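Local coordinates for protein taurocyamine kinase (PDB 4WOD) that reversibly transfers the phosphoryl group of ATP to taurocyamine, acting as a duplicated phosphagen kinase that here holds arginine in a guanidino-substrate pocket, at residues S106-L110 and N111-N115; V350-Q353 and E354-G358. The protein carries 4 engineered substitutions. All coordinates share one frame; numbering follows the deposited sequence.

Both interactions involve helix 331-355: interaction 1 lies against its side, where Tyr113 touches Leu346 and Glu347, whereas interaction 2 is the helix's last turn and the residues that leave it. Their centres are 19 Å apart. They meet directly at Val350, whose CG2 lies 3.6 Å from Gly114 CA and 3.7 Å from Tyr113 O. Interaction 1 sits nearer the predicted ATP site: the side chain of Leu110 is about 4 Å from that of Val280. Interaction 2 lies away from the annotated sites and faces the second repeat through Asp399 and Arg402.

Interaction 1 (S106-L110 and N111-N115); sequences SFTDL and NTYGN
Thr108 meets the Tyr113 ring at its edge, near the ring plane, with OG1 2.6 Å from the phenolic OH in a short hydrogen bond whose donor could be either hydroxyl. One face of the same ring carries Thr112 CB, 3.9 Å above the ring plane and over its centre, and Leu110 reaches it with a methyl, CD2 lying 4.0 Å from Tyr113 CE2. Tyrosine suits this place because its ring can pack against aliphatic carbon while its hydroxyl bonds five residues back. Thr108 presents OG1 to it by holding that atom between its backbone N and carbonyl carbon (chi1 55°), which leaves CG2 beside the N. The other flat pair is the Asp109 carboxylate and the Asn111 amide, side by side with planes 20° apart; water 1 spans them, donating to Asp109 OD1 and taking a weak bond from Asn111 ND2. OD1 also receives Asn111 N at 2.9 Å on its anti lone pair, which closes an Asx turn. A 3-10 turn overlaps it: Thr112 N bonds to Asp109 O at 3.0 Å, and Tyr113 N to Leu110 O more weakly. The chain then bends through an inverse gamma turn centred on Tyr113, on its way to strand 117-126 of the catalytic domain's antiparallel sheet. Asp109 O takes a second donor, Thr112 OG1 at 2.7 Å, tilted 18° from the carbonyl plane, whereas Thr112 N stands well above that plane. Threonine is apt here, since its hydroxyl adds a second donor to the backbone N-H while its CB lies over one ring face. Asn111 OD1 is tied to Val117 N, so this side chain joins the turn to the start of the strand, and Leu110, the buried apolar member, rests on His339 of helix 331-355.

Interaction 2 (V350-Q353 and E354-G358); sequences VMLQ and EYNKG
Val350 O and Met351 O accept Glu354 N and Tyr355 N in the ordinary i to i+4 pattern of an alpha helix, but the next bond, Asn356 N to Leu352 O at 3.1 Å, is weak, with an angle of only 133° at the hydrogen, as Asn356 is the first residue to leave helical geometry. Its side chain reinforces the failing bond. With CG beside the backbone N (chi1 -66°), the amide folds back along the helix, and ND2 reaches Leu352 O at 2.8 Å. That bond is nearly straight, 166°, and the oxygen lies almost in the amide plane. Leu352 runs alongside, pointing the same way, its CD2 4.2 Å from ND2, and is buried against Met286, Leu287 and Leu290. Glu354 lays its CG 3.4 Å from Val350 O, while its carboxylate lies farther from that oxygen; Tyr355 CB approaches Met351 O and its hydroxyl bonds to Asp399. Asparagine suits the helix end because its amide offers donors and an acceptor together: ND2 also bonds to Val366 O, and OD1 accepts from Arg402 NH2, which fixes which way round the amide sits. Arg402 NH2 bonds to Tyr355 O as well, placing a cation at the carbonyl end of the helix, where it would probably be stabilised by the helix dipole.

Interaction 1 (S106-L110 and N111-N115)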
loop_
_atom_site.group_PDB
_atom_site.type_symbol
_atom_site.label_atom_id
_atom_site.label_comp_id
_atom_site.label_asym_id
_atom_site.label_seq_id
_atom_site.Cartn_x
_atom_site.Cartn_y
_atom_site.Cartn_z
ATOM N N SER A 106 25.401 -21.769 5.394
ATOM C CA SER A 106 24.673 -21.842 6.648
ATOM C C SER A 106 23.889 -20.566 6.948
ATOM O O SER A 106 24.438 -19.468 6.918
ATOM C CB SER A 106 25.637 -22.131 7.796
ATOM O OG SER A 106 24.954 -22.113 9.028
ATOM N N PHE A 107 22.606 -20.743 7.240
ATOM C CA PHE A 107 21.704 -19.674 7.678
ATOM C C PHE A 107 21.221 -19.902 9.108
ATOM O O PHE A 107 20.959 -21.041 9.492
ATOM C CB PHE A 107 20.481 -19.614 6.772
ATOM C CG PHE A 107 20.785 -19.189 5.382
ATOM C CD1 PHE A 107 21.087 -17.858 5.105
ATOM C CD2 PHE A 107 20.767 -20.099 4.354
ATOM C CE1 PHE A 107 21.361 -17.458 3.819
ATOM C CE2 PHE A 107 21.041 -19.703 3.058
ATOM C CZ PHE A 107 21.338 -18.391 2.791
ATOM N N THR A 108 21.035 -18.834 9.874
ATOM C CA THR A 108 20.524 -18.998 11.231
ATOM C C THR A 108 19.119 -19.585 11.151
ATOM O O THR A 108 18.398 -19.358 10.170
ATOM C CB THR A 108 20.514 -17.661 12.029
ATOM O OG1 THR A 108 19.769 -16.669 11.309
ATOM C CG2 THR A 108 21.933 -17.164 12.249
ATOM N N ASP A 109 18.744 -20.381 12.148
ATOM C CA ASP A 109 17.399 -20.927 12.190
ATOM C C ASP A 109 16.429 -19.771 12.385
ATOM O O ASP A 109 16.642 -18.938 13.271
ATOM C CB ASP A 109 17.236 -21.946 13.312
ATOM C CG ASP A 109 15.940 -22.721 13.190
ATOM O OD1 ASP A 109 14.871 -22.114 13.418
ATOM O OD2 ASP A 109 15.985 -23.933 12.846
ATOM N N LEU A 110 15.360 -19.716 11.586
ATOM C CA LEU A 110 14.500 -18.533 11.615
ATOM C C LEU A 110 13.664 -18.429 12.890
ATOM O O LEU A 110 13.122 -17.357 13.205
ATOM C CB LEU A 110 13.594 -18.509 10.370
ATOM C CG LEU A 110 14.363 -17.981 9.155
ATOM C CD1 LEU A 110 13.563 -18.058 7.836
ATOM C CD2 LEU A 110 14.841 -16.557 9.419
ATOM N N ASN A 111 13.555 -19.518 13.643
ATOM C CA ASN A 111 12.824 -19.445 14.891
ATOM C C ASN A 111 13.641 -18.789 16.009
ATOM O O ASN A 111 13.126 -18.531 17.100
ATOM C CB ASN A 111 12.332 -20.831 15.298
ATOM C CG ASN A 111 10.900 -21.039 14.882
ATOM O OD1 ASN A 111 10.143 -20.068 14.789
ATOM N ND2 ASN A 111 10.530 -22.270 14.580
ATOM N N THR A 112 14.898 -18.480 15.715
ATOM C CA THR A 112 15.705 -17.665 16.622
ATOM C C THR A 112 15.008 -16.324 16.912
ATOM O O THR A 112 15.144 -15.772 17.989
ATOM C CB THR A 112 17.111 -17.403 16.035
ATOM O OG1 THR A 112 17.738 -18.657 15.724
ATOM C CG2 THR A 112 17.989 -16.618 17.016
ATOM N N TYR A 113 14.231 -15.830 15.947
ATOM C CA TYR A 113 13.625 -14.503 16.057
ATOM C C TYR A 113 12.188 -14.570 16.561
ATOM O O TYR A 113 11.230 -14.258 15.844
ATOM C CB TYR A 113 13.753 -13.788 14.695
ATOM C CG TYR A 113 15.149 -13.998 14.186
ATOM C CD1 TYR A 113 16.238 -13.411 14.830
ATOM C CD2 TYR A 113 15.397 -14.863 13.138
ATOM C CE1 TYR A 113 17.520 -13.657 14.408
ATOM C CE2 TYR A 113 16.676 -15.113 12.706
ATOM C CZ TYR A 113 17.733 -14.512 13.342
ATOM O OH TYR A 113 19.001 -14.774 12.899
ATOM N N GLY A 114 12.050 -14.990 17.819
ATOM C CA GLY A 114 10.764 -14.987 18.481
ATOM C C GLY A 114 9.988 -16.284 18.449
ATOM O O GLY A 114 8.885 -16.333 18.973
ATOM N N ASN A 115 10.559 -17.324 17.849
ATOM C CA ASN A 115 9.886 -18.617 17.695
ATOM C C ASN A 115 8.492 -18.489 17.070
ATOM O O ASN A 115 7.504 -18.979 17.613
ATOM C CB ASN A 115 9.787 -19.340 19.036
ATOM C CG ASN A 115 9.420 -20.802 18.874
ATOM O OD1 ASN A 115 9.792 -21.433 17.881
ATOM N ND2 ASN A 115 8.673 -21.343 19.830
HETATM O O HOH W 1 13.098 -24.286 14.091
HETATM O O HOH W 2 10.610 -16.827 14.544
#

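Interaction 2 (V350-Q353 and E354-G358)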
loop_
_atom_site.group_PDB
_atom_site.type_symbol
_atom_site.label_atom_id
_atom_site.label_comp_id
_atom_site.label_asym_id
_atom_site.label_seq_id
_atom_site.Cartn_x
_atom_site.Cartn_y
_atom_site.Cartn_z
ATOM N N VAL A 350 8.842 -9.089 16.958
ATOM C CA VAL A 350 9.255 -9.244 18.357
ATOM C C VAL A 350 9.341 -7.878 19.036
ATOM O O VAL A 350 8.853 -7.707 20.155
ATOM C CB VAL A 350 10.600 -9.984 18.454
ATOM C CG1 VAL A 350 11.180 -9.863 19.866
ATOM C CG2 VAL A 350 10.412 -11.440 18.081
ATOM N N MET A 351 9.920 -6.901 18.348
ATOM C CA MET A 351 10.034 -5.550 18.889
ATOM C C MET A 351 8.658 -4.949 19.120
ATOM O O MET A 351 8.408 -4.354 20.168
ATOM C CB MET A 351 10.856 -4.647 17.966
ATOM C CG MET A 351 12.348 -4.950 17.951
ATOM S SD MET A 351 13.276 -3.924 16.784
ATOM C CE MET A 351 13.244 -4.943 15.337
ATOM N N LEU A 352 7.763 -5.116 18.152
ATOM C CA LEU A 352 6.397 -4.623 18.308
ATOM C C LEU A 352 5.712 -5.240 19.514
ATOM O O LEU A 352 5.073 -4.537 20.302
ATOM C CB LEU A 352 5.566 -4.908 17.056
ATOM C CG LEU A 352 5.896 -4.162 15.763
ATOM C CD1 LEU A 352 5.238 -4.865 14.581
ATOM C CD2 LEU A 352 5.458 -2.658 15.818
ATOM N N GLN A 353 5.833 -6.560 19.652
ATOM C CA GLN A 353 5.183 -7.267 20.740
ATOM C C GLN A 353 5.681 -6.718 22.071
ATOM O O GLN A 353 4.881 -6.482 22.973
ATOM C CB GLN A 353 5.414 -8.793 20.637
ATOM C CG GLN A 353 4.660 -9.451 19.470
ATOM C CD GLN A 353 3.140 -9.371 19.609
ATOM O OE1 GLN A 353 2.610 -9.175 20.707
ATOM N NE2 GLN A 353 2.432 -9.518 18.490
ATOM N N GLU A 354 6.981 -6.456 22.173
ATOM C CA GLU A 354 7.547 -5.926 23.418
ATOM C C GLU A 354 7.218 -4.437 23.677
ATOM O O GLU A 354 6.824 -4.071 24.790
ATOM C CB GLU A 354 9.062 -6.132 23.433
ATOM C CG GLU A 354 9.460 -7.607 23.452
ATOM C CD GLU A 354 8.886 -8.348 24.665
ATOM O OE1 GLU A 354 8.993 -7.816 25.794
ATOM O OE2 GLU A 354 8.286 -9.437 24.484
ATOM N N TYR A 355 7.369 -3.597 22.660
ATOM C CA TYR A 355 7.173 -2.148 22.821
ATOM C C TYR A 355 5.717 -1.801 23.129
ATOM O O TYR A 355 5.448 -0.761 23.726
ATOM C CB TYR A 355 7.624 -1.397 21.567
ATOM C CG TYR A 355 8.011 0.048 21.797
ATOM C CD1 TYR A 355 9.165 0.367 22.503
ATOM C CD2 TYR A 355 7.246 1.090 21.284
ATOM C CE1 TYR A 355 9.531 1.661 22.712
ATOM C CE2 TYR A 355 7.613 2.409 21.486
ATOM C CZ TYR A 355 8.761 2.685 22.206
ATOM O OH TYR A 355 9.162 3.978 22.414
ATOM N N ASN A 356 4.788 -2.691 22.780
ATOM C CA ASN A 356 3.361 -2.379 22.909
ATOM C C ASN A 356 2.664 -3.203 23.976
ATOM O O ASN A 356 1.442 -3.222 24.053
ATOM C CB ASN A 356 2.654 -2.551 21.563
ATOM C CG ASN A 356 3.139 -1.537 20.524
ATOM O OD1 ASN A 356 2.685 -0.394 20.490
ATOM N ND2 ASN A 356 4.084 -1.948 19.696
ATOM N N LYS A 357 3.457 -3.873 24.807
ATOM C CA LYS A 357 2.929 -4.610 25.952
ATOM C C LYS A 357 2.149 -3.615 26.816
ATOM O O LYS A 357 2.662 -2.556 27.153
ATOM C CB LYS A 357 4.069 -5.239 26.766
ATOM C CG LYS A 357 3.981 -6.731 26.967
ATOM C CD LYS A 357 4.929 -7.203 28.088
ATOM C CE LYS A 357 4.233 -7.109 29.461
ATOM N NZ LYS A 357 5.037 -7.639 30.630
ATOM N N GLY A 358 0.909 -3.918 27.140
ATOM C CA GLY A 358 0.190 -3.060 28.057
ATOM C C GLY A 358 -0.617 -1.959 27.416
ATOM O O GLY A 358 -1.417 -1.301 28.104
#